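Local coordinates for protein restriction endonuclease (Mycobacterium sp., PDB 4F0Q) that cleaves DNA in a cytosine-methylation-dependent manner as a tetramer, probably reading the modified base with one domain and cutting with a magnesium-binding nuclease domain, at residues R113-H118 with E188-R193; A181-R186 with L254-I259; S266-S271 with E398-Q403; L286-K291 with G428-L433; E310-S315 with G380-Y385. All blocks are in the same frame, centred on the assembly; numbering follows the deposited sequence.

Interaction 1 (R113-H118 with E188-R193)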
# COMPACT_ATOMS: atom_id res chain seq x y z
N ARG A 113 -4.13 -6.28 -22.65
CA ARG A 113 -5.20 -5.31 -22.86
C ARG A 113 -5.54 -5.26 -24.34
O ARG A 113 -4.72 -4.85 -25.16
CB ARG A 113 -4.77 -3.93 -22.38
CG ARG A 113 -5.80 -2.83 -22.61
CD ARG A 113 -7.04 -3.03 -21.75
NE ARG A 113 -6.71 -3.10 -20.33
CZ ARG A 113 -6.54 -2.04 -19.54
NH1 ARG A 113 -6.68 -0.82 -20.04
NH2 ARG A 113 -6.24 -2.21 -18.26
N TYR A 114 -6.75 -5.69 -24.68
CA TYR A 114 -7.15 -5.79 -26.09
C TYR A 114 -8.40 -4.98 -26.40
O TYR A 114 -9.41 -5.07 -25.71
CB TYR A 114 -7.35 -7.25 -26.49
CG TYR A 114 -7.72 -7.43 -27.94
CD1 TYR A 114 -6.77 -7.31 -28.94
CD2 TYR A 114 -9.03 -7.73 -28.31
CE1 TYR A 114 -7.10 -7.47 -30.27
CE2 TYR A 114 -9.37 -7.89 -29.64
CZ TYR A 114 -8.40 -7.76 -30.61
OH TYR A 114 -8.73 -7.93 -31.94
N PHE A 115 -8.33 -4.18 -27.47
CA PHE A 115 -9.45 -3.34 -27.87
C PHE A 115 -10.24 -3.97 -29.02
O PHE A 115 -9.67 -4.63 -29.89
CB PHE A 115 -8.96 -1.95 -28.26
CG PHE A 115 -8.37 -1.18 -27.12
CD1 PHE A 115 -7.02 -1.30 -26.81
CD2 PHE A 115 -9.15 -0.35 -26.34
CE1 PHE A 115 -6.47 -0.60 -25.76
CE2 PHE A 115 -8.61 0.36 -25.28
CZ PHE A 115 -7.26 0.23 -24.99
N GLY A 116 -11.55 -3.75 -29.02
CA GLY A 116 -12.43 -4.36 -30.00
C GLY A 116 -12.29 -3.85 -31.42
O GLY A 116 -11.32 -3.17 -31.76
N ASP A 117 -13.26 -4.19 -32.26
CA ASP A 117 -13.20 -3.85 -33.68
C ASP A 117 -14.21 -2.78 -34.09
O ASP A 117 -14.51 -2.63 -35.27
CB ASP A 117 -13.40 -5.10 -34.54
CG ASP A 117 -14.82 -5.62 -34.49
OD1 ASP A 117 -15.47 -5.51 -33.43
OD2 ASP A 117 -15.30 -6.14 -35.53
N HIS A 118 -14.72 -2.04 -33.11
CA HIS A 118 -15.63 -0.94 -33.40
C HIS A 118 -14.88 0.16 -34.13
O HIS A 118 -13.75 0.50 -33.77
CB HIS A 118 -16.25 -0.40 -32.11
CG HIS A 118 -17.45 0.47 -32.32
ND1 HIS A 118 -18.73 0.04 -32.08
CD2 HIS A 118 -17.56 1.75 -32.76
CE1 HIS A 118 -19.58 1.01 -32.35
NE2 HIS A 118 -18.89 2.06 -32.77
N GLU A 188 -15.03 -3.88 -20.58
CA GLU A 188 -15.63 -2.59 -20.24
C GLU A 188 -15.82 -1.66 -21.43
O GLU A 188 -15.23 -1.86 -22.50
CB GLU A 188 -14.81 -1.90 -19.15
CG GLU A 188 -13.32 -1.85 -19.43
CD GLU A 188 -12.51 -1.41 -18.22
OE1 GLU A 188 -11.27 -1.56 -18.25
OE2 GLU A 188 -13.12 -0.93 -17.25
N HIS A 189 -16.65 -0.64 -21.24
CA HIS A 189 -16.90 0.37 -22.26
C HIS A 189 -15.77 1.38 -22.28
O HIS A 189 -15.19 1.70 -21.25
CB HIS A 189 -18.23 1.07 -21.97
CG HIS A 189 -18.51 2.24 -22.87
ND1 HIS A 189 -18.25 3.54 -22.50
CD2 HIS A 189 -19.04 2.30 -24.11
CE1 HIS A 189 -18.60 4.35 -23.48
NE2 HIS A 189 -19.08 3.62 -24.47
N VAL A 190 -15.44 1.87 -23.47
CA VAL A 190 -14.40 2.89 -23.60
C VAL A 190 -14.73 3.82 -24.77
O VAL A 190 -15.47 3.44 -25.68
CB VAL A 190 -13.01 2.25 -23.79
CG1 VAL A 190 -12.85 1.70 -25.20
CG2 VAL A 190 -11.90 3.25 -23.48
N VAL A 191 -14.20 5.03 -24.74
CA VAL A 191 -14.35 5.95 -25.87
C VAL A 191 -12.97 6.30 -26.42
O VAL A 191 -12.09 6.75 -25.69
CB VAL A 191 -15.10 7.24 -25.47
CG1 VAL A 191 -15.12 8.21 -26.64
CG2 VAL A 191 -16.51 6.91 -25.03
N GLN A 192 -12.80 6.08 -27.72
CA GLN A 192 -11.52 6.32 -28.37
C GLN A 192 -11.60 7.45 -29.38
O GLN A 192 -12.69 7.87 -29.77
CB GLN A 192 -11.03 5.04 -29.07
CG GLN A 192 -11.02 3.82 -28.18
CD GLN A 192 -10.50 2.59 -28.89
OE1 GLN A 192 -10.77 1.46 -28.48
NE2 GLN A 192 -9.75 2.80 -29.96
N ARG A 193 -10.44 7.95 -29.79
CA ARG A 193 -10.37 9.02 -30.78
C ARG A 193 -9.31 8.69 -31.83
O ARG A 193 -8.19 8.30 -31.50
CB ARG A 193 -10.03 10.35 -30.10
CG ARG A 193 -9.99 11.53 -31.05
CD ARG A 193 -9.59 12.81 -30.34
NE ARG A 193 -9.57 13.95 -31.25
CZ ARG A 193 -8.52 14.30 -31.98
NH1 ARG A 193 -7.40 13.60 -31.92
NH2 ARG A 193 -8.59 15.36 -32.79

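Interaction 2 (A181-R186 with L254-I259)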
# COMPACT_ATOMS: atom_id res chain seq x y z
N ALA A 181 -3.17 -18.86 -24.59
CA ALA A 181 -4.62 -18.87 -24.49
C ALA A 181 -5.05 -17.94 -23.36
O ALA A 181 -4.43 -17.93 -22.30
CB ALA A 181 -5.13 -20.29 -24.25
N ALA A 182 -6.11 -17.17 -23.59
CA ALA A 182 -6.51 -16.15 -22.62
C ALA A 182 -7.96 -16.28 -22.16
O ALA A 182 -8.82 -16.77 -22.89
CB ALA A 182 -6.26 -14.76 -23.19
N ILE A 183 -8.20 -15.84 -20.93
CA ILE A 183 -9.55 -15.74 -20.39
C ILE A 183 -9.94 -14.27 -20.33
O ILE A 183 -9.14 -13.43 -19.93
CB ILE A 183 -9.63 -16.31 -18.96
CG1 ILE A 183 -9.04 -17.72 -18.90
CG2 ILE A 183 -11.06 -16.30 -18.44
CD1 ILE A 183 -9.08 -18.34 -17.53
N ILE A 184 -11.17 -13.96 -20.73
CA ILE A 184 -11.67 -12.60 -20.60
C ILE A 184 -11.88 -12.28 -19.13
O ILE A 184 -12.91 -12.65 -18.54
CB ILE A 184 -12.98 -12.39 -21.38
CG1 ILE A 184 -12.76 -12.67 -22.87
CG2 ILE A 184 -13.49 -10.96 -21.19
CD1 ILE A 184 -13.99 -12.42 -23.72
N GLU A 185 -10.91 -11.61 -18.52
CA GLU A 185 -10.99 -11.26 -17.11
C GLU A 185 -11.92 -10.07 -16.90
O GLU A 185 -12.67 -10.02 -15.93
CB GLU A 185 -9.61 -10.96 -16.54
CG GLU A 185 -9.62 -10.67 -15.05
CD GLU A 185 -8.24 -10.34 -14.51
OE1 GLU A 185 -7.37 -9.94 -15.31
OE2 GLU A 185 -8.03 -10.49 -13.28
N ARG A 186 -11.86 -9.11 -17.82
CA ARG A 186 -12.75 -7.96 -17.74
C ARG A 186 -13.13 -7.44 -19.12
O ARG A 186 -12.35 -7.53 -20.07
CB ARG A 186 -12.11 -6.85 -16.89
CG ARG A 186 -13.08 -5.76 -16.46
CD ARG A 186 -12.49 -4.86 -15.38
NE ARG A 186 -11.32 -4.12 -15.86
CZ ARG A 186 -10.70 -3.18 -15.15
NH1 ARG A 186 -11.14 -2.86 -13.95
NH2 ARG A 186 -9.65 -2.56 -15.66
N LEU A 254 -12.63 -17.47 -9.26
CA LEU A 254 -11.77 -17.71 -8.11
C LEU A 254 -10.40 -18.23 -8.53
O LEU A 254 -9.41 -18.05 -7.82
CB LEU A 254 -12.44 -18.70 -7.15
CG LEU A 254 -13.47 -18.16 -6.14
CD1 LEU A 254 -14.69 -17.57 -6.84
CD2 LEU A 254 -13.88 -19.26 -5.18
N ALA A 255 -10.35 -18.88 -9.69
CA ALA A 255 -9.11 -19.48 -10.18
C ALA A 255 -8.22 -18.46 -10.88
O ALA A 255 -7.00 -18.58 -10.88
CB ALA A 255 -9.42 -20.64 -11.11
N ILE A 256 -8.85 -17.44 -11.47
CA ILE A 256 -8.14 -16.43 -12.26
C ILE A 256 -6.94 -15.74 -11.57
O ILE A 256 -5.90 -15.58 -12.20
CB ILE A 256 -9.12 -15.37 -12.83
CG1 ILE A 256 -10.25 -16.05 -13.61
CG2 ILE A 256 -8.39 -14.38 -13.72
CD1 ILE A 256 -11.22 -15.09 -14.25
N PRO A 257 -7.08 -15.35 -10.29
CA PRO A 257 -5.92 -14.69 -9.66
C PRO A 257 -4.70 -15.60 -9.46
O PRO A 257 -3.68 -15.12 -8.98
CB PRO A 257 -6.46 -14.26 -8.29
CG PRO A 257 -7.92 -14.17 -8.47
CD PRO A 257 -8.27 -15.28 -9.42
N GLY A 258 -4.80 -16.88 -9.83
CA GLY A 258 -3.70 -17.80 -9.61
C GLY A 258 -3.32 -18.65 -10.80
O GLY A 258 -2.49 -19.56 -10.68
N ILE A 259 -3.90 -18.36 -11.96
CA ILE A 259 -3.63 -19.15 -13.16
C ILE A 259 -3.00 -18.35 -14.29
O ILE A 259 -2.85 -18.85 -15.41
CB ILE A 259 -4.91 -19.83 -13.69
CG1 ILE A 259 -5.96 -18.79 -14.05
CG2 ILE A 259 -5.46 -20.82 -12.66
CD1 ILE A 259 -7.28 -19.38 -14.50

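Interaction 3 (S266-S271 with E398-Q403)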
# COMPACT_ATOMS: atom_id res chain seq x y z
N SER A 266 14.29 -10.06 -15.30
CA SER A 266 14.87 -8.91 -14.62
C SER A 266 13.92 -7.72 -14.66
O SER A 266 13.41 -7.36 -15.72
CB SER A 266 16.21 -8.54 -15.25
OG SER A 266 16.74 -7.37 -14.65
N ALA A 267 13.67 -7.13 -13.49
CA ALA A 267 12.78 -5.98 -13.39
C ALA A 267 13.53 -4.67 -13.61
O ALA A 267 12.97 -3.59 -13.48
CB ALA A 267 12.07 -5.98 -12.04
N VAL A 268 14.81 -4.79 -13.95
CA VAL A 268 15.64 -3.62 -14.21
C VAL A 268 15.57 -3.23 -15.69
O VAL A 268 16.02 -3.97 -16.56
CB VAL A 268 17.11 -3.87 -13.83
CG1 VAL A 268 17.97 -2.69 -14.24
CG2 VAL A 268 17.24 -4.14 -12.34
N GLN A 269 14.99 -2.07 -15.96
CA GLN A 269 14.89 -1.57 -17.32
C GLN A 269 16.05 -0.64 -17.65
O GLN A 269 16.48 0.15 -16.80
CB GLN A 269 13.56 -0.84 -17.53
CG GLN A 269 12.33 -1.69 -17.28
CD GLN A 269 11.05 -0.99 -17.67
OE1 GLN A 269 11.08 0.07 -18.30
NE2 GLN A 269 9.92 -1.57 -17.30
N SER A 270 16.55 -0.73 -18.87
CA SER A 270 17.60 0.16 -19.33
C SER A 270 17.03 1.55 -19.54
O SER A 270 15.81 1.74 -19.48
CB SER A 270 18.23 -0.36 -20.62
OG SER A 270 17.28 -0.39 -21.67
N SER A 271 17.89 2.52 -19.80
CA SER A 271 17.44 3.88 -20.09
C SER A 271 16.65 3.91 -21.39
O SER A 271 15.72 4.70 -21.54
CB SER A 271 18.62 4.85 -20.15
OG SER A 271 19.27 4.95 -18.89
N GLU A 398 18.28 -0.85 -6.00
CA GLU A 398 18.04 -0.58 -4.59
C GLU A 398 16.54 -0.59 -4.26
O GLU A 398 16.16 -0.87 -3.13
CB GLU A 398 18.68 0.75 -4.18
CG GLU A 398 20.19 0.74 -4.28
CD GLU A 398 20.81 2.10 -4.00
OE1 GLU A 398 22.01 2.28 -4.28
OE2 GLU A 398 20.09 2.99 -3.50
N ILE A 399 15.71 -0.29 -5.25
CA ILE A 399 14.26 -0.36 -5.07
C ILE A 399 13.79 -1.81 -4.98
O ILE A 399 13.00 -2.16 -4.11
CB ILE A 399 13.51 0.35 -6.22
CG1 ILE A 399 13.69 1.87 -6.12
CG2 ILE A 399 12.03 0.01 -6.19
CD1 ILE A 399 13.06 2.63 -7.26
N ILE A 400 14.30 -2.65 -5.88
CA ILE A 400 13.95 -4.06 -5.90
C ILE A 400 14.47 -4.80 -4.67
O ILE A 400 13.73 -5.55 -4.03
CB ILE A 400 14.49 -4.75 -7.17
CG1 ILE A 400 13.85 -4.14 -8.42
CG2 ILE A 400 14.24 -6.25 -7.12
CD1 ILE A 400 14.50 -4.59 -9.71
N ASP A 401 15.74 -4.59 -4.34
CA ASP A 401 16.37 -5.28 -3.22
C ASP A 401 15.74 -4.94 -1.88
O ASP A 401 15.33 -5.83 -1.13
CB ASP A 401 17.87 -4.97 -3.19
CG ASP A 401 18.61 -5.54 -4.38
OD1 ASP A 401 17.94 -5.81 -5.41
OD2 ASP A 401 19.84 -5.71 -4.30
N ASP A 402 15.65 -3.64 -1.58
CA ASP A 402 15.13 -3.20 -0.30
C ASP A 402 13.61 -3.05 -0.30
O ASP A 402 13.03 -2.55 0.66
CB ASP A 402 15.79 -1.88 0.12
CG ASP A 402 17.30 -2.01 0.27
OD1 ASP A 402 17.76 -2.35 1.38
OD2 ASP A 402 18.02 -1.78 -0.73
N GLN A 403 12.98 -3.50 -1.38
CA GLN A 403 11.53 -3.51 -1.52
C GLN A 403 10.89 -2.13 -1.29
O GLN A 403 10.06 -1.96 -0.40
CB GLN A 403 10.90 -4.53 -0.57
CG GLN A 403 11.45 -5.94 -0.73
CD GLN A 403 10.81 -6.93 0.23
OE1 GLN A 403 9.72 -6.69 0.75
NE2 GLN A 403 11.49 -8.05 0.47

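Interaction 4 (L286-K291 with G428-L433)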
# COMPACT_ATOMS: atom_id res chain seq x y z
N LEU A 286 7.35 13.71 -25.61
CA LEU A 286 8.24 13.83 -24.46
C LEU A 286 9.18 15.02 -24.60
O LEU A 286 9.46 15.72 -23.63
CB LEU A 286 9.05 12.55 -24.27
CG LEU A 286 9.98 12.54 -23.06
CD1 LEU A 286 9.19 12.72 -21.77
CD2 LEU A 286 10.78 11.25 -23.03
N GLN A 287 9.67 15.25 -25.82
CA GLN A 287 10.53 16.39 -26.09
C GLN A 287 9.78 17.69 -25.83
O GLN A 287 10.32 18.63 -25.23
CB GLN A 287 11.07 16.35 -27.52
CG GLN A 287 12.07 15.23 -27.76
CD GLN A 287 13.25 15.30 -26.81
OE1 GLN A 287 13.64 14.30 -26.21
NE2 GLN A 287 13.83 16.48 -26.67
N THR A 288 8.54 17.75 -26.29
CA THR A 288 7.68 18.90 -26.05
C THR A 288 7.49 19.12 -24.55
O THR A 288 7.59 20.24 -24.06
CB THR A 288 6.30 18.73 -26.71
OG1 THR A 288 6.47 18.49 -28.12
CG2 THR A 288 5.45 19.97 -26.51
N LEU A 289 7.24 18.03 -23.83
CA LEU A 289 7.03 18.09 -22.38
C LEU A 289 8.26 18.60 -21.64
O LEU A 289 8.15 19.38 -20.69
CB LEU A 289 6.62 16.72 -21.83
CG LEU A 289 5.23 16.21 -22.22
CD1 LEU A 289 4.97 14.84 -21.62
CD2 LEU A 289 4.15 17.20 -21.79
N TYR A 290 9.44 18.17 -22.07
CA TYR A 290 10.68 18.62 -21.45
C TYR A 290 10.97 20.08 -21.75
O TYR A 290 11.31 20.85 -20.86
CB TYR A 290 11.87 17.76 -21.87
CG TYR A 290 13.19 18.36 -21.46
CD1 TYR A 290 13.56 18.44 -20.12
CD2 TYR A 290 14.07 18.87 -22.40
CE1 TYR A 290 14.76 19.00 -19.74
CE2 TYR A 290 15.28 19.43 -22.03
CZ TYR A 290 15.62 19.49 -20.69
OH TYR A 290 16.81 20.05 -20.31
N LYS A 291 10.83 20.46 -23.02
CA LYS A 291 11.10 21.83 -23.44
C LYS A 291 10.12 22.82 -22.82
O LYS A 291 10.47 23.97 -22.57
CB LYS A 291 11.07 21.94 -24.97
CG LYS A 291 12.19 21.19 -25.66
CD LYS A 291 12.01 21.19 -27.17
CE LYS A 291 13.08 20.36 -27.86
NZ LYS A 291 12.87 20.30 -29.33
N GLY A 428 -7.12 15.95 -28.57
CA GLY A 428 -5.78 15.79 -29.09
C GLY A 428 -4.97 17.08 -29.10
O GLY A 428 -4.01 17.21 -29.86
N ASP A 429 -5.36 18.02 -28.24
CA ASP A 429 -4.64 19.28 -28.12
C ASP A 429 -3.82 19.34 -26.83
O ASP A 429 -4.36 19.56 -25.75
CB ASP A 429 -5.61 20.46 -28.19
CG ASP A 429 -4.90 21.80 -28.27
OD1 ASP A 429 -3.73 21.82 -28.71
OD2 ASP A 429 -5.51 22.82 -27.92
N LEU A 430 -2.52 19.11 -26.96
CA LEU A 430 -1.60 19.08 -25.83
C LEU A 430 -1.56 20.42 -25.10
O LEU A 430 -1.43 20.49 -23.87
CB LEU A 430 -0.21 18.69 -26.31
CG LEU A 430 0.89 18.52 -25.26
CD1 LEU A 430 0.49 17.47 -24.23
CD2 LEU A 430 2.21 18.15 -25.92
N ASP A 431 -1.68 21.50 -25.88
CA ASP A 431 -1.63 22.85 -25.34
C ASP A 431 -2.72 23.11 -24.30
O ASP A 431 -2.50 23.87 -23.36
CB ASP A 431 -1.73 23.88 -26.46
CG ASP A 431 -1.67 25.30 -25.93
OD1 ASP A 431 -0.55 25.83 -25.77
OD2 ASP A 431 -2.74 25.89 -25.68
N ALA A 432 -3.88 22.49 -24.47
CA ALA A 432 -4.97 22.66 -23.52
C ALA A 432 -4.55 22.14 -22.14
O ALA A 432 -4.71 22.83 -21.13
CB ALA A 432 -6.22 21.94 -24.00
N LEU A 433 -3.99 20.94 -22.12
CA LEU A 433 -3.51 20.33 -20.89
C LEU A 433 -2.35 21.12 -20.28
O LEU A 433 -2.35 21.41 -19.08
CB LEU A 433 -3.08 18.88 -21.13
CG LEU A 433 -2.50 18.15 -19.92
CD1 LEU A 433 -3.51 18.11 -18.78
CD2 LEU A 433 -2.06 16.75 -20.30

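Interaction 5 (E310-S315 with G380-Y385)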
# COMPACT_ATOMS: atom_id res chain seq x y z
N GLU A 310 -3.98 9.17 -13.35
CA GLU A 310 -4.37 8.39 -14.52
C GLU A 310 -3.75 6.99 -14.52
O GLU A 310 -4.43 5.99 -14.77
CB GLU A 310 -3.99 9.13 -15.81
CG GLU A 310 -4.39 8.41 -17.09
CD GLU A 310 -5.89 8.32 -17.27
OE1 GLU A 310 -6.61 9.18 -16.73
OE2 GLU A 310 -6.35 7.38 -17.96
N VAL A 311 -2.45 6.93 -14.23
CA VAL A 311 -1.72 5.67 -14.17
C VAL A 311 -2.31 4.75 -13.11
O VAL A 311 -2.46 3.55 -13.34
CB VAL A 311 -0.22 5.91 -13.88
CG1 VAL A 311 0.48 4.61 -13.54
CG2 VAL A 311 0.46 6.58 -15.07
N PHE A 312 -2.66 5.31 -11.96
CA PHE A 312 -3.28 4.52 -10.91
C PHE A 312 -4.68 4.04 -11.28
O PHE A 312 -5.02 2.89 -11.03
CB PHE A 312 -3.30 5.28 -9.58
CG PHE A 312 -1.98 5.26 -8.86
CD1 PHE A 312 -1.44 4.07 -8.41
CD2 PHE A 312 -1.29 6.44 -8.61
CE1 PHE A 312 -0.23 4.04 -7.75
CE2 PHE A 312 -0.08 6.42 -7.95
CZ PHE A 312 0.45 5.22 -7.51
N ARG A 313 -5.49 4.91 -11.88
CA ARG A 313 -6.83 4.50 -12.28
C ARG A 313 -6.80 3.47 -13.41
O ARG A 313 -7.75 2.72 -13.60
CB ARG A 313 -7.68 5.71 -12.70
CG ARG A 313 -7.72 5.99 -14.20
CD ARG A 313 -8.95 6.78 -14.57
NE ARG A 313 -8.89 7.29 -15.94
CZ ARG A 313 -9.41 6.68 -17.00
NH1 ARG A 313 -10.03 5.52 -16.86
NH2 ARG A 313 -9.32 7.23 -18.20
N GLU A 314 -5.70 3.45 -14.15
CA GLU A 314 -5.55 2.52 -15.26
C GLU A 314 -5.48 1.09 -14.76
O GLU A 314 -5.84 0.15 -15.48
CB GLU A 314 -4.30 2.87 -16.09
CG GLU A 314 -4.09 2.00 -17.33
CD GLU A 314 -5.09 2.29 -18.43
OE1 GLU A 314 -5.78 3.33 -18.36
OE2 GLU A 314 -5.19 1.48 -19.38
N SER A 315 -5.01 0.92 -13.53
CA SER A 315 -4.91 -0.39 -12.91
C SER A 315 -6.16 -0.73 -12.11
O SER A 315 -6.17 -1.70 -11.35
CB SER A 315 -3.68 -0.44 -11.99
OG SER A 315 -2.50 -0.12 -12.70
N GLY A 380 1.66 1.84 5.06
CA GLY A 380 0.35 2.23 4.57
C GLY A 380 0.46 3.38 3.59
O GLY A 380 -0.55 3.89 3.11
N TRP A 381 1.69 3.79 3.30
CA TRP A 381 1.94 4.84 2.32
C TRP A 381 2.67 4.27 1.11
O TRP A 381 3.48 3.35 1.24
CB TRP A 381 2.79 5.96 2.93
CG TRP A 381 2.07 6.81 3.93
CD1 TRP A 381 0.86 6.55 4.51
CD2 TRP A 381 2.52 8.06 4.47
NE1 TRP A 381 0.53 7.57 5.38
CE2 TRP A 381 1.53 8.50 5.37
CE3 TRP A 381 3.66 8.84 4.27
CZ2 TRP A 381 1.65 9.70 6.07
CZ3 TRP A 381 3.78 10.03 4.98
CH2 TRP A 381 2.78 10.44 5.86
N ILE A 382 2.37 4.81 -0.06
CA ILE A 382 3.12 4.46 -1.27
C ILE A 382 3.65 5.73 -1.92
O ILE A 382 3.17 6.82 -1.64
CB ILE A 382 2.26 3.68 -2.28
CG1 ILE A 382 1.14 4.56 -2.83
CG2 ILE A 382 1.70 2.41 -1.65
CD1 ILE A 382 0.45 3.98 -4.04
N GLY A 383 4.63 5.57 -2.80
CA GLY A 383 5.21 6.71 -3.48
C GLY A 383 5.03 6.64 -4.99
O GLY A 383 4.63 5.61 -5.52
N VAL A 384 5.31 7.75 -5.66
CA VAL A 384 5.30 7.78 -7.12
C VAL A 384 6.26 8.84 -7.65
O VAL A 384 6.22 10.00 -7.22
CB VAL A 384 3.87 7.98 -7.69
CG1 VAL A 384 3.19 9.18 -7.04
CG2 VAL A 384 3.91 8.13 -9.20
N TYR A 385 7.14 8.45 -8.56
CA TYR A 385 8.15 9.35 -9.09
C TYR A 385 7.97 9.56 -10.59
O TYR A 385 8.16 8.64 -11.38
CB TYR A 385 9.56 8.82 -8.79
CG TYR A 385 10.63 9.89 -8.67
CD1 TYR A 385 10.76 10.89 -9.63
CD2 TYR A 385 11.50 9.90 -7.59
CE1 TYR A 385 11.74 11.86 -9.51
CE2 TYR A 385 12.48 10.87 -7.47
CZ TYR A 385 12.59 11.84 -8.43
OH TYR A 385 13.56 12.81 -8.31

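Interaction 1 (R113-H118 with E188-R193)
In the large mixed sheet of the N-terminal region, much of which belongs to a PUA-related family, Phe-115 at the end of strand 111-115 meets Gln-192 and Val-190 of strand 175-193, two strands that are not paired with each other. The amide oxygen OE1 of Gln-192 lies 3.2 Å from Phe-115 CD2, approaching the ring obliquely, with ring and amide planes 80° apart. Gln-192 is extended beyond CG, which carries the amide across to the phenyl group, and Asn-203 donates a hydrogen bond to the same OE1, giving this buried oxygen a polar partner that the ring cannot offer. Val-190 comes to the ring edge, near its plane, with CG1 4.4 Å from Phe-115 CD2; a short branched residue suits this place beside a broad ring. Trp-101 touches Val-190 and Gln-192 and meets the Phe-115 ring nearly at a right angle. Strand 200-210 runs between the two strands, antiparallel to both, and its Asn-203 and Ser-205 lie against Phe-115.

Interaction 2 (A181-R186 with L254-I259)
With CG1 set anti to its carbonyl carbon (chi1 -52°) and the chain then extended to CD1, Ile-183 reaches from its strand toward segment 254-259, in the loop after helix 243-251, while Ile-259 holds CG1 between its backbone N and carbonyl carbon (chi1 60°), which directs CD1 at the strand. The two methyls, Ile-183 CD1 and Ile-259 CD1, are 3.7 Å apart on side chains that cross at about a right angle. Ile-256 adds a looser touch, its CD1 4.4 Å from Ile-183 CG2. A classic beta bulge interrupts strand 175-193 where Glu-185 and Arg-186 share Asp-207 as their opposite residue on strand 200-210. At the bulge the extended chain of Glu-185 passes at a slant by Ile-256 CG2, with CG 4.1 Å and OE2 3.9 Å from it. Its carboxylate is bound elsewhere: OE1 pairs with Arg-260 and OE2 with Arg-313 of a second subunit. Trp-248 of helix 243-251 touches both Ile-183 and Ile-256.

Interaction 3 (S266-S271 with E398-Q403)
A single methyl group, CD1 of Ile-400, makes every touch between these two segments, and it does so at the surface. Ile-400 stands in the last turn of helix 393-401 of the restriction endonuclease domain, a member of the PDDEXK clan, and reaches to the irregular loop between strand 263-264 and helix 271-274. Ala-267 offers its CB, 3.6 Å from Ile-400 CD1; as a one-carbon side chain it lets the isoleucine tip come close to the loop. From the next residue Val-268 CG2 meets the same CD1 at 3.8 Å, the two side chains crossing at a slant. Ile-400 gains this reach by placing CG1 anti to its carbonyl carbon (chi1 -63°) with the chain extended to CD1. From another side of the helix Glu-398 forms salt bridges with Arg-372 and Arg-376 of a third subunit. The loop is shaped by an ST turn, in which the backbone N of Val-268 donates to Ser-266 OG at 3.3 Å, with an N-H...O angle of 158°.

Interaction 4 (L286-K291 with G428-L433)
Leu-430, in the first turn of helix 430-440, bridges to two successive residues of helix 281-292, and its two methyls meet rather different surroundings. The closer touch is with Thr-288: CD2 of Leu-430 and CG2 of Thr-288 reach toward each other tip to tip and stand 3.8 Å apart. Threonine suits this partly exposed place, on the solvent side of the contact, because its two branches divide the work. CG2 lies anti to the backbone N and is offered to the leucine, whereas OG1 turns back beside that N (chi1 -56°) and hydrogen-bonds Ala-284 O, one turn earlier in its own helix. Toward the interior the fit across the two segments is slacker, with Leu-289 CD2 4.4 Å from Leu-430 CD1. Leu-289 is nevertheless buried, since other helices cover it. The helix backbones stay well separated, the nearest CA atoms, of Thr-288 and Leu-430, being 9.3 Å apart, a gap that Leu-430 spans for the most part, with the short Thr-288 meeting its tip. Val-418 of helix 411-425 packs on both Leu-289 and Leu-430, and Leu-303 of helix 297-314 lies against Leu-289.

Interaction 5 (E310-S315 with G380-Y385)
Residues 310-314 of helix 297-314 lie against strand 381-387 of the five-stranded sheet, the nearest CA atoms, of Phe-312 and Val-384, being 9.9 Å apart. Phe-312 crosses the gap between the backbones, a distance that suits a long aromatic side chain. Its CZ lies 3.7 Å and its CE1 3.8 Å from Ile-382 CD1, which approaches obliquely from the opposite direction. Ile-382 has CG1 between the backbone N and the carbonyl carbon (chi1 66°), the crowded position, and from there CD1 extends to the ring. Val-384, two residues on and directed to the same face of the sheet, places CB 4.3 Å from Phe-312 CE2; its side chain is about 11 Å from the bound magnesium ion, whose site includes Asp-334, Gln-355 and Ala-356. Tyr-319 meets the Phe-312 ring with nearly parallel planes, while Gly-342 and Met-341 of a second subunit pack on Phe-312 and Ile-382 respectively. On the helix, Arg-313 and Glu-310 form a salt bridge, with Arg-313 NH2 3.0 Å from Glu-310 OE2. The contact itself is wholly apolar and buried, and this part of the helix-sheet interface probably depends on close fit and exclusion of water rather than on directed bonds.

Interactions 2 and 5 are buried, interactions 1 and 4 partly so, and interaction 3 lies at the surface. Interactions 1 and 2 share strand 175-193 of the N-terminal sheet, whereas interaction 5 belongs to the nuclease sheet. The two regions are joined directly by a salt bridge between Arg-113 of interaction 1 and Glu-314 of interaction 5, and Arg-193 of interaction 1 packs on Gly-428 of interaction 4. Interaction 5 is nested along the chain within the loops closed by interactions 3 and 4, and its helix 297-314 follows helix 281-292 of interaction 4. Methyl contacts prevail in interactions 3 and 4, an aromatic ring is central to 5, and a polar oxygen or carboxylate joins the apolar groups in 1 and 2.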